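Side-chain contacts in C381 turret protein (PDB 4IND), which probably builds the turrets of Sulfolobus turreted icosahedral virus as a five-chain assembly in which each subunit has a triple jelly-roll fold: residues Q133-P136 / G137-I140; I155-P158 / K159-H162. One frame throughout, in Å; residues are numbered along the deposited sequence. Where two conformers were deposited one is given.

Overall arrangement
Each contact is made by its own continuous piece of chain that changes direction, and neither nests in nor crosses the other. Coming from the N terminus, contact 1 is reached first: residues 133-140 form the turn between strand 130-134 and strand 138-147, linking two sheets of the first jelly roll. The second of these strands runs on into the connection to strand 155-163, where contact 2 kinks residues 155-162 at the outermost strand of a sheet in the second jelly roll. The centres lie 20 Å apart and the nearest atoms about 12 Å. Contact 1 thus belongs within one domain, whereas contact 2 sits where the second domain packs against strands 108-110 and 114-124.

Contact 1: residues Q133-P136 / G137-I140; sequences QLPP and GLAI
P135 and L138 begin and end a type II beta turn, in which the amide of L138 gives a weak hydrogen bond to the carbonyl oxygen of P135 (N to O 3.3 Å, N-H...O 156°). P136 and G137 fill the two central positions. P136, whose ring limits phi, takes extended angles suited to the first of them, while G137 has a positive phi of 96°, where a CB would run into the carbonyl oxygen of P136. On the inner side of the turn the side chain of L138 folds back over its first residue: CB lies 3.5 Å from the P135 oxygen, and CD1 reaches the proline ring at CD, 3.8 Å away. The same methyl, L138 CD1, comes within 4.2 Å of CD2 of L134, bridging proline and leucine. Here the turn passes the chain from one sheet of the jelly-roll sandwich to the other, from the three-stranded sheet that 130-134 borders to the four-stranded sheet containing 138-147. L138 and I140, two residues apart on the outgoing strand, both face the incoming one, whereas A139 between them points away and touches Y87. L134 holds its CG anti to the carbonyl carbon (chi1 -57°), which turns CG, and with it the methyls, toward I140. L134 CD1 is modelled 4.0 Å from I140 CG1 and 3.4 Å from I140 CD1, the latter tighter than usual van der Waals contact; as I140 was deposited in two conformers, both distances are doubtful. The buried apolar cluster is extended by I69 against L134, by V86, V94 and V96 around L138, and by I84 and L22 at I140. The hydroxyl OG1 of T89 donates a hydrogen bond to the carbonyl oxygen of G137.

Contact 2: residues I155-P158 / K159-H162; sequences INIP and KIIH
An inverse gamma turn centred on K159, followed by a classic beta bulge in which I160 and I161 both face F255, bends strand 155-163 at K159. The amide of I160 reaches back to the carbonyl oxygen of P158 (N to O 2.8 Å), but the N-H...O angle of 119° makes this a weak, strongly bent hydrogen bond. Past the corner the strand direction has swung by 74°. I160 holds CG1 between its backbone N and carbonyl carbon (chi1 58°), which sets CG1 3.4 Å from the P158 oxygen. Its terminal CD1 then meets the proline ring at CG, 4.2 Å away. Inside the bend a single methyl, CG2 of I157, serves two neighbours: I160 CG1 at 4.2 Å and I161 CD1 at 4.3 Å. K159 points the other way, and its NZ is hydrogen-bonded to OG of S185. Strand 253-262 pairs with both arms of the kink, while Y119 of strand 114-124 touches I157, P158 and I160, and Y108 of strand 108-110 touches all three isoleucines of the corner; Q126 of a neighbouring subunit also packs on P158.

Contact 1: residues Q133-P136 / G137-I140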
loop_
_atom_site.group_PDB
_atom_site.type_symbol
_atom_site.label_atom_id
_atom_site.label_comp_id
_atom_site.label_asym_id
_atom_site.label_seq_id
_atom_site.Cartn_x
_atom_site.Cartn_y
_atom_site.Cartn_z
ATOM N N GLN A 133 33.435 1.423 19.239
ATOM C CA GLN A 133 34.562 0.809 19.935
ATOM C C GLN A 133 34.059 -0.203 20.949
ATOM O O GLN A 133 33.006 -0.014 21.570
ATOM C CB GLN A 133 35.417 1.868 20.641
ATOM C CG GLN A 133 36.177 2.788 19.716
ATOM C CD GLN A 133 37.201 3.633 20.460
ATOM O OE1 GLN A 133 37.797 3.188 21.435
ATOM N NE2 GLN A 133 37.385 4.866 20.016
ATOM N N LEU A 134 34.824 -1.278 21.118
ATOM C CA LEU A 134 34.486 -2.341 22.051
ATOM C C LEU A 134 35.661 -2.560 22.979
ATOM O O LEU A 134 36.773 -2.796 22.515
ATOM C CB LEU A 134 34.171 -3.631 21.279
ATOM C CG LEU A 134 33.056 -3.516 20.235
ATOM C CD1 LEU A 134 32.989 -4.747 19.344
ATOM C CD2 LEU A 134 31.717 -3.246 20.898
ATOM N N PRO A 135 35.427 -2.492 24.299
ATOM C CA PRO A 135 36.515 -2.601 25.285
ATOM C C PRO A 135 36.993 -4.035 25.498
ATOM O O PRO A 135 36.262 -4.993 25.212
ATOM C CB PRO A 135 35.870 -2.069 26.588
ATOM C CG PRO A 135 34.415 -2.374 26.414
ATOM C CD PRO A 135 34.127 -2.192 24.931
ATOM N N PRO A 136 38.222 -4.185 26.008
ATOM C CA PRO A 136 38.809 -5.483 26.355
ATOM C C PRO A 136 37.894 -6.335 27.231
ATOM O O PRO A 136 37.272 -5.826 28.176
ATOM C CB PRO A 136 40.069 -5.094 27.133
ATOM C CG PRO A 136 40.439 -3.766 26.572
ATOM C CD PRO A 136 39.136 -3.064 26.319
ATOM N N GLY A 137 37.819 -7.631 26.928
ATOM C CA GLY A 137 37.052 -8.538 27.766
ATOM C C GLY A 137 35.644 -8.776 27.240
ATOM O O GLY A 137 34.958 -9.675 27.711
ATOM N N LEU A 138 35.213 -7.982 26.265
ATOM C CA LEU A 138 33.896 -8.215 25.654
ATOM C C LEU A 138 34.017 -9.314 24.603
ATOM O O LEU A 138 34.859 -9.242 23.705
ATOM C CB LEU A 138 33.370 -6.954 24.981
ATOM C CG LEU A 138 32.420 -6.015 25.698
ATOM C CD1 LEU A 138 31.718 -5.143 24.653
ATOM C CD2 LEU A 138 31.408 -6.769 26.581
ATOM N N ALA A 139 33.203 -10.348 24.739
ATOM C CA ALA A 139 33.043 -11.352 23.699
ATOM C C ALA A 139 31.976 -10.843 22.719
ATOM O O ALA A 139 30.938 -10.326 23.145
ATOM C CB ALA A 139 32.577 -12.664 24.345
ATOM N N ILE A 140 32.226 -10.991 21.420
ATOM C CA ILE A 140 31.250 -10.592 20.413
ATOM C C ILE A 140 30.602 -11.830 19.807
ATOM O O ILE A 140 31.259 -12.599 19.113
ATOM C CB ILE A 140 31.922 -9.762 19.313
ATOM C CG1 ILE A 140 32.827 -8.700 19.939
ATOM C CG2 ILE A 140 30.885 -9.130 18.394
ATOM C CD1 ILE A 140 33.797 -8.055 18.959
#

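Contact 2: residues I155-P158 / K159-H162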
loop_
_atom_site.group_PDB
_atom_site.type_symbol
_atom_site.label_atom_id
_atom_site.label_comp_id
_atom_site.label_asym_id
_atom_site.label_seq_id
_atom_site.Cartn_x
_atom_site.Cartn_y
_atom_site.Cartn_z
ATOM N N ILE A 155 11.773 0.962 15.579
ATOM C CA ILE A 155 12.903 1.046 16.493
ATOM C C ILE A 155 12.323 0.865 17.890
ATOM O O ILE A 155 11.370 1.552 18.262
ATOM C CB ILE A 155 13.577 2.419 16.399
ATOM C CG1 ILE A 155 14.251 2.578 15.027
ATOM C CG2 ILE A 155 14.625 2.598 17.508
ATOM C CD1 ILE A 155 14.791 3.983 14.801
ATOM N N ASN A 156 12.866 -0.090 18.643
ATOM C CA ASN A 156 12.415 -0.326 20.023
ATOM C C ASN A 156 13.627 -0.679 20.908
ATOM O O ASN A 156 13.931 -1.834 21.135
ATOM C CB ASN A 156 11.352 -1.412 20.066
ATOM C CG ASN A 156 10.729 -1.565 21.451
ATOM O OD1 ASN A 156 11.044 -0.799 22.358
ATOM N ND2 ASN A 156 9.848 -2.558 21.616
ATOM N N ILE A 157 14.322 0.348 21.375
ATOM C CA ILE A 157 15.473 0.167 22.271
ATOM C C ILE A 157 15.018 0.322 23.718
ATOM O O ILE A 157 14.366 1.306 24.045
ATOM C CB ILE A 157 16.533 1.221 21.981
ATOM C CG1 ILE A 157 17.035 1.073 20.534
ATOM C CG2 ILE A 157 17.714 1.113 22.962
ATOM C CD1 ILE A 157 17.914 2.243 20.094
ATOM N N PRO A 158 15.358 -0.659 24.584
ATOM C CA PRO A 158 14.906 -0.627 25.985
ATOM C C PRO A 158 15.577 0.497 26.766
ATOM O O PRO A 158 16.449 1.179 26.219
ATOM C CB PRO A 158 15.297 -2.009 26.521
ATOM C CG PRO A 158 16.389 -2.492 25.612
ATOM C CD PRO A 158 16.085 -1.901 24.260
ATOM N N LYS A 159 15.154 0.706 28.012
ATOM C CA LYS A 159 15.621 1.842 28.790
ATOM C C LYS A 159 17.034 1.558 29.303
ATOM O O LYS A 159 17.224 1.141 30.430
ATOM C CB LYS A 159 14.653 2.148 29.938
ATOM C CG LYS A 159 14.992 3.414 30.716
ATOM C CD LYS A 159 14.219 3.476 32.046
ATOM C CE LYS A 159 12.726 3.668 31.816
ATOM N NZ LYS A 159 11.996 3.914 33.091
ATOM N N ILE A 160 18.024 1.782 28.444
ATOM C CA ILE A 160 19.412 1.440 28.773
ATOM C C ILE A 160 20.416 2.514 28.338
ATOM O O ILE A 160 21.624 2.361 28.536
ATOM C CB ILE A 160 19.832 0.115 28.091
ATOM C CG1 ILE A 160 19.664 0.250 26.582
ATOM C CG2 ILE A 160 19.034 -1.071 28.640
ATOM C CD1 ILE A 160 20.299 -0.912 25.786
ATOM N N ILE A 161 19.933 3.580 27.705
ATOM C CA ILE A 161 20.829 4.621 27.219
ATOM C C ILE A 161 21.092 5.608 28.331
ATOM O O ILE A 161 20.164 6.186 28.901
ATOM C CB ILE A 161 20.247 5.394 26.015
ATOM C CG1 ILE A 161 19.782 4.449 24.912
ATOM C CG2 ILE A 161 21.273 6.402 25.477
ATOM C CD1 ILE A 161 18.892 5.130 23.857
ATOM N N HIS A 162 22.363 5.809 28.657
ATOM C CA HIS A 162 22.713 6.720 29.746
ATOM C C HIS A 162 23.184 8.071 29.250
ATOM O O HIS A 162 24.044 8.155 28.363
ATOM C CB HIS A 162 23.831 6.127 30.630
ATOM C CG HIS A 162 23.439 4.874 31.330
ATOM N ND1 HIS A 162 22.821 4.875 32.563
ATOM C CD2 HIS A 162 23.561 3.572 30.977
ATOM C CE1 HIS A 162 22.589 3.633 32.939
ATOM N NE2 HIS A 162 23.033 2.821 31.995
#